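Local coordinates for protein copper-containing nitrite reductase (Thermus scotoductus, PDB 6HBE) that probably reduces nitrite to nitric oxide at copper centres, with electrons from a c-type cytochrome, working as a homotrimer of three-domain subunits in denitrification, at residues G52-V57 / F131-V136; I416-P421 / I438-P443. All coordinates share one frame; numbering follows the deposited sequence.

Contact 1: residues G52-V57 / F131-V136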
loop_
_atom_site.group_PDB
_atom_site.type_symbol
_atom_site.label_atom_id
_atom_site.label_comp_id
_atom_site.label_asym_id
_atom_site.label_seq_id
_atom_site.Cartn_x
_atom_site.Cartn_y
_atom_site.Cartn_z
ATOM N N GLY C 52 -6.917 -18.477 -14.878
ATOM C CA GLY C 52 -7.723 -19.458 -15.584
ATOM C C GLY C 52 -7.648 -19.374 -17.117
ATOM O O GLY C 52 -6.843 -18.609 -17.657
ATOM N N PRO C 53 -8.476 -20.159 -17.817
ATOM C CA PRO C 53 -8.541 -20.142 -19.275
ATOM C C PRO C 53 -8.689 -18.747 -19.846
ATOM O O PRO C 53 -9.489 -17.983 -19.344
ATOM C CB PRO C 53 -9.815 -20.971 -19.568
ATOM C CG PRO C 53 -9.828 -21.949 -18.454
ATOM C CD PRO C 53 -9.473 -21.097 -17.262
ATOM N N MET C 54 -7.904 -18.423 -20.853
ATOM C CA MET C 54 -7.984 -17.131 -21.531
ATOM C C MET C 54 -8.972 -17.231 -22.666
ATOM O O MET C 54 -8.835 -18.133 -23.507
ATOM C CB MET C 54 -6.597 -16.718 -22.073
ATOM C CG MET C 54 -6.610 -15.366 -22.789
ATOM S SD MET C 54 -5.002 -14.880 -23.484
ATOM C CE MET C 54 -4.949 -15.888 -24.970
ATOM N N LEU C 55 -9.937 -16.298 -22.720
ATOM C CA LEU C 55 -10.975 -16.253 -23.755
ATOM C C LEU C 55 -10.732 -15.094 -24.682
ATOM O O LEU C 55 -10.456 -13.988 -24.217
ATOM C CB LEU C 55 -12.363 -16.103 -23.106
ATOM C CG LEU C 55 -12.604 -16.844 -21.789
ATOM C CD1 LEU C 55 -14.026 -16.574 -21.263
ATOM C CD2 LEU C 55 -12.342 -18.339 -21.894
ATOM N N VAL C 56 -10.789 -15.325 -25.999
ATOM C CA VAL C 56 -10.599 -14.262 -26.983
ATOM C C VAL C 56 -11.747 -14.303 -27.989
ATOM O O VAL C 56 -12.007 -15.353 -28.588
ATOM C CB VAL C 56 -9.261 -14.420 -27.748
ATOM C CG1 VAL C 56 -9.099 -13.319 -28.790
ATOM C CG2 VAL C 56 -8.089 -14.422 -26.776
ATOM N N VAL C 57 -12.408 -13.165 -28.168
ATOM C CA VAL C 57 -13.495 -12.999 -29.125
ATOM C C VAL C 57 -13.300 -11.717 -29.898
ATOM O O VAL C 57 -12.370 -10.939 -29.614
ATOM C CB VAL C 57 -14.890 -13.019 -28.443
ATOM C CG1 VAL C 57 -15.034 -14.253 -27.552
ATOM C CG2 VAL C 57 -15.152 -11.736 -27.645
ATOM N N PHE C 131 -9.498 -16.203 -11.083
ATOM C CA PHE C 131 -9.563 -15.069 -12.020
ATOM C C PHE C 131 -8.947 -15.427 -13.365
ATOM O O PHE C 131 -8.204 -16.407 -13.445
ATOM C CB PHE C 131 -8.835 -13.826 -11.443
ATOM C CG PHE C 131 -7.514 -14.144 -10.808
ATOM C CD1 PHE C 131 -6.394 -14.432 -11.584
ATOM C CD2 PHE C 131 -7.394 -14.189 -9.439
ATOM C CE1 PHE C 131 -5.180 -14.761 -10.995
ATOM C CE2 PHE C 131 -6.188 -14.504 -8.842
ATOM C CZ PHE C 131 -5.070 -14.796 -9.630
ATOM N N GLY C 132 -9.275 -14.636 -14.396
ATOM C CA GLY C 132 -8.681 -14.753 -15.725
ATOM C C GLY C 132 -8.995 -13.570 -16.625
ATOM O O GLY C 132 -9.537 -12.556 -16.156
ATOM N N MET C 133 -8.641 -13.687 -17.907
ATOM C CA MET C 133 -8.809 -12.634 -18.922
ATOM C C MET C 133 -9.770 -13.027 -20.055
ATOM O O MET C 133 -9.710 -14.156 -20.566
ATOM C CB MET C 133 -7.419 -12.307 -19.542
ATOM C CG MET C 133 -7.363 -11.294 -20.701
ATOM S SD MET C 133 -5.730 -11.153 -21.521
ATOM C CE MET C 133 -4.658 -10.581 -20.182
ATOM N N ILE C 134 -10.590 -12.062 -20.495
ATOM C CA ILE C 134 -11.325 -12.144 -21.758
ATOM C C ILE C 134 -10.979 -10.911 -22.566
ATOM O O ILE C 134 -11.072 -9.779 -22.055
ATOM C CB ILE C 134 -12.876 -12.351 -21.637
ATOM C CG1 ILE C 134 -13.552 -12.264 -23.035
ATOM C CG2 ILE C 134 -13.528 -11.344 -20.713
ATOM C CD1 ILE C 134 -14.968 -12.796 -23.072
ATOM N N VAL C 135 -10.522 -11.151 -23.800
ATOM C CA VAL C 135 -10.166 -10.123 -24.760
ATOM C C VAL C 135 -11.241 -9.999 -25.839
ATOM O O VAL C 135 -11.677 -11.023 -26.413
ATOM C CB VAL C 135 -8.827 -10.438 -25.484
ATOM C CG1 VAL C 135 -8.471 -9.356 -26.487
ATOM C CG2 VAL C 135 -7.693 -10.613 -24.474
ATOM N N VAL C 136 -11.613 -8.757 -26.120
ATOM C CA VAL C 136 -12.536 -8.371 -27.201
ATOM C C VAL C 136 -11.773 -7.529 -28.213
ATOM O O VAL C 136 -11.496 -6.357 -27.993
ATOM C CB VAL C 136 -13.781 -7.606 -26.665
ATOM C CG1 VAL C 136 -14.763 -7.286 -27.794
ATOM C CG2 VAL C 136 -14.489 -8.406 -25.591
HETATM O O HOH W 1 -6.930 -15.964 -18.435
#
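Phe131 and Gly52 open the pairing of two parallel chains in the first cupredoxin domain. Gly52 N donates to Phe131 O at 2.8 Å, with an angle at H of 173°, and lies in the carbonyl plane. The CB of Phe131 points away from 52-57. Its side chain comes within about 4 Å of that of His114, a copper ligand. Gly132 sits across from Gly52 and hydrogen-bonds through its backbone to Tyr113 instead. At Met133 a water bridges the chains. It accepts from Met133 N at 2.9 Å and donates to Gly52 O at 2.8 Å. From here on the backbones pair directly. Met133 O takes Leu55 N at 3.0 Å. The two methionine chains meet sulfur to sulfur, Met54 SD to Met133 SD at 4.3 Å, on a face where strand 154-163 adds Tyr157 and Ile159. Ile134 has CG1 anti to its backbone N (chi1 174°). This lays CG1 against Leu55 CB at 4.0 Å and also beside Leu55 O. The same Leu55 O accepts Val135 N and a CA-H of Ile134. Val135 O then receives Val57 N almost head-on, with a C=O...N angle of 169°. Val136 CG2 meets Val57 CG2 at 4.0 Å, where the two valines cross obliquely. Phe24 of strand 21-36 packs on Leu55 and Val57 from this side. Four direct bonds and one water bridge tie the two backbones together, strand 109-114 bonds the other side of 131-136, and the side chains that meet across the pair make apolar contacts.

Contact 2: residues I416-P421 / I438-P443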
loop_
_atom_site.group_PDB
_atom_site.type_symbol
_atom_site.label_atom_id
_atom_site.label_comp_id
_atom_site.label_asym_id
_atom_site.label_seq_id
_atom_site.Cartn_x
_atom_site.Cartn_y
_atom_site.Cartn_z
ATOM N N ILE C 416 -13.351 -18.790 25.673
ATOM C CA ILE C 416 -13.206 -20.180 26.122
ATOM C C ILE C 416 -11.981 -20.255 27.021
ATOM O O ILE C 416 -10.907 -19.799 26.643
ATOM C CB ILE C 416 -12.979 -21.147 24.939
ATOM C CG1 ILE C 416 -14.181 -21.146 24.007
ATOM C CG2 ILE C 416 -12.689 -22.558 25.437
ATOM C CD1 ILE C 416 -13.886 -21.789 22.661
ATOM N N THR C 417 -12.141 -20.833 28.209
ATOM C CA THR C 417 -11.018 -21.048 29.126
ATOM C C THR C 417 -10.635 -22.528 29.088
ATOM O O THR C 417 -11.509 -23.391 29.292
ATOM C CB THR C 417 -11.412 -20.643 30.556
ATOM O OG1 THR C 417 -11.870 -19.285 30.552
ATOM C CG2 THR C 417 -10.229 -20.777 31.527
ATOM N N PHE C 418 -9.357 -22.811 28.818
ATOM C CA PHE C 418 -8.823 -24.173 28.715
ATOM C C PHE C 418 -8.104 -24.544 30.036
ATOM O O PHE C 418 -7.178 -23.853 30.453
ATOM C CB PHE C 418 -7.865 -24.304 27.501
ATOM C CG PHE C 418 -8.557 -24.203 26.168
ATOM C CD1 PHE C 418 -9.124 -25.320 25.578
ATOM C CD2 PHE C 418 -8.642 -22.985 25.505
ATOM C CE1 PHE C 418 -9.775 -25.231 24.355
ATOM C CE2 PHE C 418 -9.299 -22.885 24.290
ATOM C CZ PHE C 418 -9.856 -24.009 23.704
ATOM N N THR C 419 -8.564 -25.608 30.699
ATOM C CA THR C 419 -8.025 -26.030 32.031
ATOM C C THR C 419 -7.154 -27.303 32.035
ATOM O O THR C 419 -6.480 -27.596 33.037
ATOM C CB THR C 419 -9.184 -26.281 33.035
ATOM O OG1 THR C 419 -10.000 -27.363 32.561
ATOM C CG2 THR C 419 -10.040 -25.006 33.217
ATOM N N LYS C 420 -7.164 -28.050 30.934
ATOM C CA LYS C 420 -6.460 -29.323 30.849
ATOM C C LYS C 420 -5.679 -29.394 29.540
ATOM O O LYS C 420 -6.082 -28.745 28.567
ATOM C CB LYS C 420 -7.480 -30.469 30.882
ATOM C CG LYS C 420 -8.365 -30.523 32.127
ATOM C CD LYS C 420 -9.138 -31.836 32.184
ATOM C CE LYS C 420 -10.394 -31.736 33.041
ATOM N NZ LYS C 420 -10.068 -31.479 34.466
ATOM N N PRO C 421 -4.573 -30.178 29.509
ATOM C CA PRO C 421 -3.805 -30.323 28.276
ATOM C C PRO C 421 -4.548 -31.092 27.200
ATOM O O PRO C 421 -5.466 -31.870 27.505
ATOM C CB PRO C 421 -2.526 -31.058 28.712
ATOM C CG PRO C 421 -2.859 -31.729 29.992
ATOM C CD PRO C 421 -4.001 -30.978 30.617
ATOM N N ILE C 438 -5.553 -25.336 18.052
ATOM C CA ILE C 438 -5.157 -24.903 19.394
ATOM C C ILE C 438 -4.558 -26.100 20.148
ATOM O O ILE C 438 -5.143 -27.200 20.131
ATOM C CB ILE C 438 -6.352 -24.331 20.209
ATOM C CG1 ILE C 438 -6.812 -22.990 19.633
ATOM C CG2 ILE C 438 -5.978 -24.132 21.683
ATOM C CD1 ILE C 438 -8.137 -22.508 20.177
ATOM N N ARG C 439 -3.405 -25.885 20.774
ATOM C CA ARG C 439 -2.778 -26.863 21.662
ATOM C C ARG C 439 -2.618 -26.233 23.021
ATOM O O ARG C 439 -2.241 -25.073 23.116
ATOM C CB ARG C 439 -1.409 -27.282 21.168
ATOM C CG ARG C 439 -1.391 -27.732 19.725
ATOM C CD ARG C 439 -0.080 -28.411 19.381
ATOM N NE ARG C 439 -0.083 -28.883 17.991
ATOM C CZ ARG C 439 0.523 -28.295 16.945
ATOM N NH1 ARG C 439 1.253 -27.193 17.075
ATOM N NH2 ARG C 439 0.415 -28.845 15.737
ATOM N N VAL C 440 -2.885 -27.018 24.073
ATOM C CA VAL C 440 -2.840 -26.538 25.453
ATOM C C VAL C 440 -1.809 -27.377 26.205
ATOM O O VAL C 440 -1.928 -28.597 26.246
ATOM C CB VAL C 440 -4.219 -26.632 26.148
ATOM C CG1 VAL C 440 -4.184 -25.949 27.509
ATOM C CG2 VAL C 440 -5.304 -26.004 25.280
ATOM N N TYR C 441 -0.812 -26.722 26.787
ATOM C CA TYR C 441 0.300 -27.414 27.418
ATOM C C TYR C 441 0.284 -27.245 28.931
ATOM O O TYR C 441 -0.314 -26.316 29.455
ATOM C CB TYR C 441 1.658 -27.023 26.804
ATOM C CG TYR C 441 2.134 -25.593 27.033
ATOM C CD1 TYR C 441 1.823 -24.579 26.127
ATOM C CD2 TYR C 441 2.949 -25.270 28.114
ATOM C CE1 TYR C 441 2.284 -23.278 26.316
ATOM C CE2 TYR C 441 3.403 -23.974 28.319
ATOM C CZ TYR C 441 3.070 -22.974 27.411
ATOM O OH TYR C 441 3.516 -21.685 27.616
ATOM N N GLU C 442 0.937 -28.189 29.616
ATOM C CA GLU C 442 1.014 -28.231 31.091
ATOM C C GLU C 442 2.330 -28.921 31.482
ATOM O O GLU C 442 2.740 -29.868 30.810
ATOM C CB GLU C 442 -0.169 -29.016 31.678
ATOM C CG GLU C 442 -0.148 -29.217 33.200
ATOM C CD GLU C 442 -1.290 -30.094 33.702
ATOM O OE1 GLU C 442 -1.268 -31.335 33.459
ATOM O OE2 GLU C 442 -2.209 -29.532 34.343
ATOM N N PRO C 443 2.989 -28.468 32.562
ATOM C CA PRO C 443 4.209 -29.185 32.989
ATOM C C PRO C 443 3.918 -30.661 33.346
ATOM O O PRO C 443 2.875 -30.949 33.945
ATOM C CB PRO C 443 4.676 -28.395 34.220
ATOM C CG PRO C 443 4.008 -27.065 34.108
ATOM C CD PRO C 443 2.679 -27.347 33.468
#
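Phe418 packs on Val440 and Ile438 between the two sheets of the C-terminal cupredoxin domain, of the plastocyanin/azurin family. Strand 413-417 belongs to one sheet and strand 435-443 to the other. The chain then crosses from 413-417 to strand 422-427 in the second sheet. Phe418 CG lies anti to the carbonyl carbon (chi1 -69°), which turns the ring inward along Val440 and Ile438. Phe418 CB sits 3.8 Å from Val440 CG2, and the two side chains cross at about a right angle. The far end of the ring, CZ, touches Ile438 CD1 at 4.2 Å. Ile416 CG2 lies over one ring face, near the rim, and Ile365 of strand 362-366 also packs on Phe418 and Val440. Lys420 takes part through its backbone: its O lies 3.5 Å from Val440 CG1. With an alanine in place of Val440 both methyls would be gone, which is likely to open a gap beside Phe418 CB and the near side of its ring and to remove the CG1 contact with Lys420 O. Pro421 stands nearest Val440 along the backbones. Pro421 CA approaches Val440 O at 3.3 Å, in a bent CA-H...O contact. No hydrogen bond joins the two segments. Ala338 of a neighbouring subunit packs on Pro421, and Glu442 and Pro443 pair antiparallel with a strand of that subunit. Glu442 is extended, with CG anti to its backbone N (chi1 176°), and its OE1 lies 3.8 Å from Pro421 CG.

Overall arrangement
The two contacts sit in different cupredoxin domains, on opposite sides of the chain's centre. Their own centres are 51 Å apart and they share no strand. Contact 1 is buried and lies within one sheet, where backbone hydrogen bonds join neighbouring parallel strands. Contact 2 is only partly buried. It joins the two sheets of its domain and relies on apolar side chains and one CA-H...O contact. Contact 1 begins next to a copper ligand and touches no other subunit. Contact 2 is far from the metal sites but reaches the trimer interface. It is the later of the two along the chain, opening only after contact 1 has closed.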